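Local coordinates for protein CbbY (Rhodobacter sphaeroides, PDB 4UAS) that removes phosphate from xylulose-1,5-bisphosphate, a potent inhibitor of Rubisco, as a magnesium-dependent phosphatase of the haloacid dehalogenase superfamily, at residues A23-E26 with T27-A30; P70-D73 with I74-K78. All coordinates share one frame; numbering follows the deposited sequence.

Interaction 1: A23-E26 with T27-A30; sequences AFNE and TFAA
The carbonyl oxygen of A23 is gripped twice by T27, one turn further along helix 17-31. T27 OG1 donates to A23 O at 2.7 Å, and T27 N donates to the same A23 O at 3.0 Å. The two donors come from opposite faces of the carbonyl plane. The hydroxyl can do this because OG1 sits beside its own backbone N (chi1 -63°) and folds back toward the preceding turn. The backbone bond from F28 N to F24 O follows at 2.9 Å.

F28 also lays one ring face over F24 O, which stands 3.1 Å above the ring plane, displaced toward the rim. The F28 side chain runs beside that of F24 and points the same way. Their apolar contact is between F24 CB and F28 CZ, at 4.0 Å. N25 OD1 approaches the same ring obliquely, 3.9 Å from F28 CD2, with amide and ring planes 67° apart. The polar end of N25 is satisfied elsewhere: OD1 accepts a hydrogen bond from W37 N, and ND2 donates to a bound MES molecule, probably from the crystallisation liquor.

The next shell surrounds the aromatic side. W37 and W35 both meet the F28 ring edge-to-face. W37 also meets the F24 ring, and K78 of helix 71-87 makes a cation-pi contact with F24. On the more open flank, E26 OE2 forms a salt bridge with R22 of the same helix.

The helix is part of the helical cap inserted between strands 4-7 and 110-114. F24 stands there next to the substrate-binding residues R54 and K78. The doubly gripped carbonyl and the ring cluster would probably limit the freedom of T27 and F28.

Interaction 2: P70-D73 with I74-K78; sequences PIAD and IHRAK
I74 folds back over the start of helix 71-87, bringing its CG1 to 3.5 Å from P70 O. Its CG1 branch lies beside the backbone N (chi1 -57°), which turns it toward the preceding turn. The same P70 O accepts the backbone bond from I74 N at 3.1 Å, so the N-cap proline serves the first turn through its carbonyl. This is the packed side: I74 is buried against L31, W35 and L69. I71 rests on K52, A56 and L59 of helix 51-61.

H75 N bonds to I71 O at 2.9 Å, and A77 N to D73 O at 3.1 Å. Beyond its CB, the H75 side chain leaves the contact and reaches K52, another substrate-binding residue. The H75 CG is anti to the backbone N (chi1 -176°), which carries the imidazole away from the first turn. R76 belongs to the same substrate-binding run, H75-K78.

The other side is loose and faces solvent. R76 has two conformers, and in one of them it forms a salt bridge with D73. The 2.5 Å between R76 NH1 and D73 OD1 is short, so the details are doubtful. In this conformer the two side chains run side by side. D73 OD1 lies at the guanidinium edge, and A72 O lies over one guanidinium face.

D73 sits in the first turn, where a negative charge would probably suit the helix N-terminus. The chemistry implies a buried isoleucine on one flank and, on the other, an ion pair that probably forms in only part of the molecules.

Interactions 1 and 2 are each a short run of about two turns on its own helix in the cap, and the two helices pack together. Interaction 1 is mostly buried, while interaction 2 lies largely at the surface. They meet at K78, whose CA is 3.2 Å from T27 OG1 and whose CG is 3.7 Å from F24 CD1. K78 NZ also hydrogen-bonds to H20 ND1 of helix 17-31, tying the two helices once more. In interaction 1 a hydroxyl and phenyl rings fill the interior. In interaction 2 D73 and R76 pair at the surface, while I74 and K78 are buried. Both flank substrate-binding residues, but only interaction 2 contains them, at H75-K78.

Interaction 1: A23-E26 with T27-A30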
loop_
_atom_site.group_PDB
_atom_site.type_symbol
_atom_site.label_atom_id
_atom_site.label_comp_id
_atom_site.label_asym_id
_atom_site.label_seq_id
_atom_site.Cartn_x
_atom_site.Cartn_y
_atom_site.Cartn_z
ATOM N N ALA A 23 -13.052 6.898 5.077
ATOM C CA ALA A 23 -13.779 5.669 5.327
ATOM C C ALA A 23 -13.772 5.339 6.824
ATOM O O ALA A 23 -14.776 4.887 7.384
ATOM C CB ALA A 23 -13.196 4.532 4.538
ATOM N N PHE A 24 -12.616 5.504 7.516
ATOM C CA PHE A 24 -12.585 5.297 8.946
ATOM C C PHE A 24 -13.574 6.217 9.649
ATOM O O PHE A 24 -14.405 5.786 10.451
ATOM C CB PHE A 24 -11.183 5.514 9.530
ATOM C CG PHE A 24 -10.195 4.381 9.339
ATOM C CD1 PHE A 24 -10.370 3.213 10.050
ATOM C CD2 PHE A 24 -9.093 4.507 8.512
ATOM C CE1 PHE A 24 -9.443 2.170 9.937
ATOM C CE2 PHE A 24 -8.197 3.478 8.387
ATOM C CZ PHE A 24 -8.354 2.298 9.101
ATOM N N ASN A 25 -13.472 7.533 9.391
ATOM C CA ASN A 25 -14.297 8.477 10.144
ATOM C C ASN A 25 -15.768 8.289 9.883
ATOM O O ASN A 25 -16.596 8.383 10.803
ATOM C CB ASN A 25 -13.844 9.911 9.836
ATOM C CG ASN A 25 -12.526 10.226 10.465
ATOM O OD1 ASN A 25 -12.239 9.742 11.567
ATOM N ND2 ASN A 25 -11.742 11.080 9.846
ATOM N N GLU A 26 -16.156 8.023 8.624
ATOM C CA GLU A 26 -17.557 7.756 8.326
ATOM C C GLU A 26 -18.066 6.501 9.006
ATOM O O GLU A 26 -19.218 6.422 9.388
ATOM C CB GLU A 26 -17.754 7.784 6.811
ATOM C CG GLU A 26 -17.612 9.150 6.188
ATOM C CD GLU A 26 -17.927 9.228 4.716
ATOM O OE1 GLU A 26 -18.219 8.185 4.094
ATOM O OE2 GLU A 26 -17.857 10.367 4.183
ATOM N N THR A 27 -17.203 5.497 9.097
ATOM C CA THR A 27 -17.555 4.248 9.779
ATOM C C THR A 27 -17.793 4.519 11.272
ATOM O O THR A 27 -18.755 4.071 11.872
ATOM C CB THR A 27 -16.497 3.195 9.537
ATOM O OG1 THR A 27 -16.425 2.878 8.166
ATOM C CG2 THR A 27 -16.858 1.918 10.322
ATOM N N PHE A 28 -16.911 5.280 11.849
ATOM C CA PHE A 28 -17.027 5.614 13.266
ATOM C C PHE A 28 -18.361 6.353 13.508
ATOM O O PHE A 28 -19.080 6.048 14.449
ATOM C CB PHE A 28 -15.868 6.490 13.716
ATOM C CG PHE A 28 -14.476 5.834 13.601
ATOM C CD1 PHE A 28 -14.307 4.478 13.503
ATOM C CD2 PHE A 28 -13.369 6.653 13.588
ATOM C CE1 PHE A 28 -13.036 3.943 13.377
ATOM C CE2 PHE A 28 -12.111 6.142 13.442
ATOM C CZ PHE A 28 -11.928 4.766 13.339
ATOM N N ALA A 29 -18.692 7.327 12.645
ATOM C CA ALA A 29 -19.935 8.049 12.842
ATOM C C ALA A 29 -21.116 7.098 12.719
ATOM O O ALA A 29 -22.069 7.197 13.518
ATOM C CB ALA A 29 -20.057 9.193 11.837
ATOM N N ALA A 30 -21.100 6.208 11.728
ATOM C CA ALA A 30 -22.187 5.279 11.544
ATOM C C ALA A 30 -22.366 4.320 12.685
ATOM O O ALA A 30 -23.498 3.886 12.989
ATOM C CB ALA A 30 -21.991 4.507 10.226
#

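Interaction 2: P70-D73 with I74-K78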
loop_
_atom_site.group_PDB
_atom_site.type_symbol
_atom_site.label_atom_id
_atom_site.label_comp_id
_atom_site.label_asym_id
_atom_site.label_seq_id
_atom_site.Cartn_x
_atom_site.Cartn_y
_atom_site.Cartn_z
ATOM N N PRO A 70 -16.372 -5.896 17.972
ATOM C CA PRO A 70 -14.996 -6.355 17.829
ATOM C C PRO A 70 -14.286 -5.564 16.731
ATOM O O PRO A 70 -14.904 -5.142 15.768
ATOM C CB PRO A 70 -15.151 -7.820 17.406
ATOM C CG PRO A 70 -16.498 -8.237 17.994
ATOM C CD PRO A 70 -17.346 -6.995 17.814
ATOM N N ILE A 71 -12.961 -5.407 16.882
ATOM C CA ILE A 71 -12.161 -4.684 15.894
ATOM C C ILE A 71 -12.354 -5.245 14.522
ATOM O O ILE A 71 -12.428 -4.528 13.539
ATOM C CB ILE A 71 -10.700 -4.677 16.281
ATOM C CG1 ILE A 71 -10.486 -3.831 17.571
ATOM C CG2 ILE A 71 -9.816 -4.198 15.134
ATOM C CD1 ILE A 71 -9.076 -3.946 18.141
ATOM N N ALA A 72 -12.379 -6.545 14.388
ATOM C CA ALA A 72 -12.508 -7.104 13.065
ATOM C C ALA A 72 -13.808 -6.661 12.337
ATOM O O ALA A 72 -13.808 -6.437 11.120
ATOM C CB ALA A 72 -12.384 -8.616 13.083
ATOM N N ASP A 73 -14.912 -6.491 13.110
ATOM C CA ASP A 73 -16.164 -6.054 12.564
ATOM C C ASP A 73 -16.136 -4.549 12.209
ATOM O O ASP A 73 -16.729 -4.141 11.211
ATOM C CB ASP A 73 -17.312 -6.372 13.529
ATOM C CG ASP A 73 -17.476 -7.874 13.710
ATOM O OD1 ASP A 73 -17.618 -8.605 12.722
ATOM O OD2 ASP A 73 -17.189 -8.330 14.781
ATOM N N ILE A 74 -15.477 -3.780 13.039
ATOM C CA ILE A 74 -15.258 -2.343 12.715
ATOM C C ILE A 74 -14.489 -2.214 11.391
ATOM O O ILE A 74 -14.836 -1.443 10.486
ATOM C CB ILE A 74 -14.544 -1.590 13.818
ATOM C CG1 ILE A 74 -15.322 -1.686 15.164
ATOM C CG2 ILE A 74 -14.296 -0.129 13.427
ATOM C CD1 ILE A 74 -14.590 -1.159 16.356
ATOM N N HIS A 75 -13.415 -2.997 11.300
ATOM C CA HIS A 75 -12.574 -3.007 10.102
ATOM C C HIS A 75 -13.320 -3.474 8.878
ATOM O O HIS A 75 -13.148 -2.883 7.785
ATOM C CB HIS A 75 -11.324 -3.813 10.346
ATOM C CG HIS A 75 -10.347 -3.819 9.224
ATOM N ND1 HIS A 75 -10.019 -4.984 8.548
ATOM C CD2 HIS A 75 -9.653 -2.830 8.633
ATOM C CE1 HIS A 75 -9.195 -4.699 7.560
ATOM N NE2 HIS A 75 -8.942 -3.398 7.586
ATOM N N ARG A 76 -14.146 -4.519 9.013
ATOM C CA ARG A 76 -14.948 -4.971 7.868
ATOM C C ARG A 76 -15.863 -3.861 7.366
ATOM O O ARG A 76 -15.975 -3.624 6.162
ATOM C CB ARG A 76 -15.767 -6.222 8.260
ATOM C CG ARG A 76 -16.688 -6.774 7.191
ATOM C CD ARG A 76 -17.492 -8.044 7.599
ATOM N NE ARG A 76 -17.328 -8.450 9.012
ATOM C CZ ARG A 76 -16.232 -9.048 9.517
ATOM N NH1 ARG A 76 -16.180 -9.392 10.814
ATOM N NH2 ARG A 76 -15.165 -9.305 8.739
ATOM N N ALA A 77 -16.539 -3.172 8.287
ATOM C CA ALA A 77 -17.426 -2.097 7.899
ATOM C C ALA A 77 -16.645 -0.958 7.182
ATOM O O ALA A 77 -17.091 -0.411 6.193
ATOM C CB ALA A 77 -18.143 -1.572 9.130
ATOM N N LYS A 78 -15.483 -0.653 7.709
ATOM C CA LYS A 78 -14.661 0.396 7.107
ATOM C C LYS A 78 -14.143 -0.025 5.731
ATOM O O LYS A 78 -14.092 0.811 4.822
ATOM C CB LYS A 78 -13.504 0.748 8.042
ATOM C CG LYS A 78 -12.481 1.737 7.446
ATOM C CD LYS A 78 -11.283 1.016 6.788
ATOM C CE LYS A 78 -10.479 1.936 5.900
ATOM N NZ LYS A 78 -9.309 1.274 5.335
#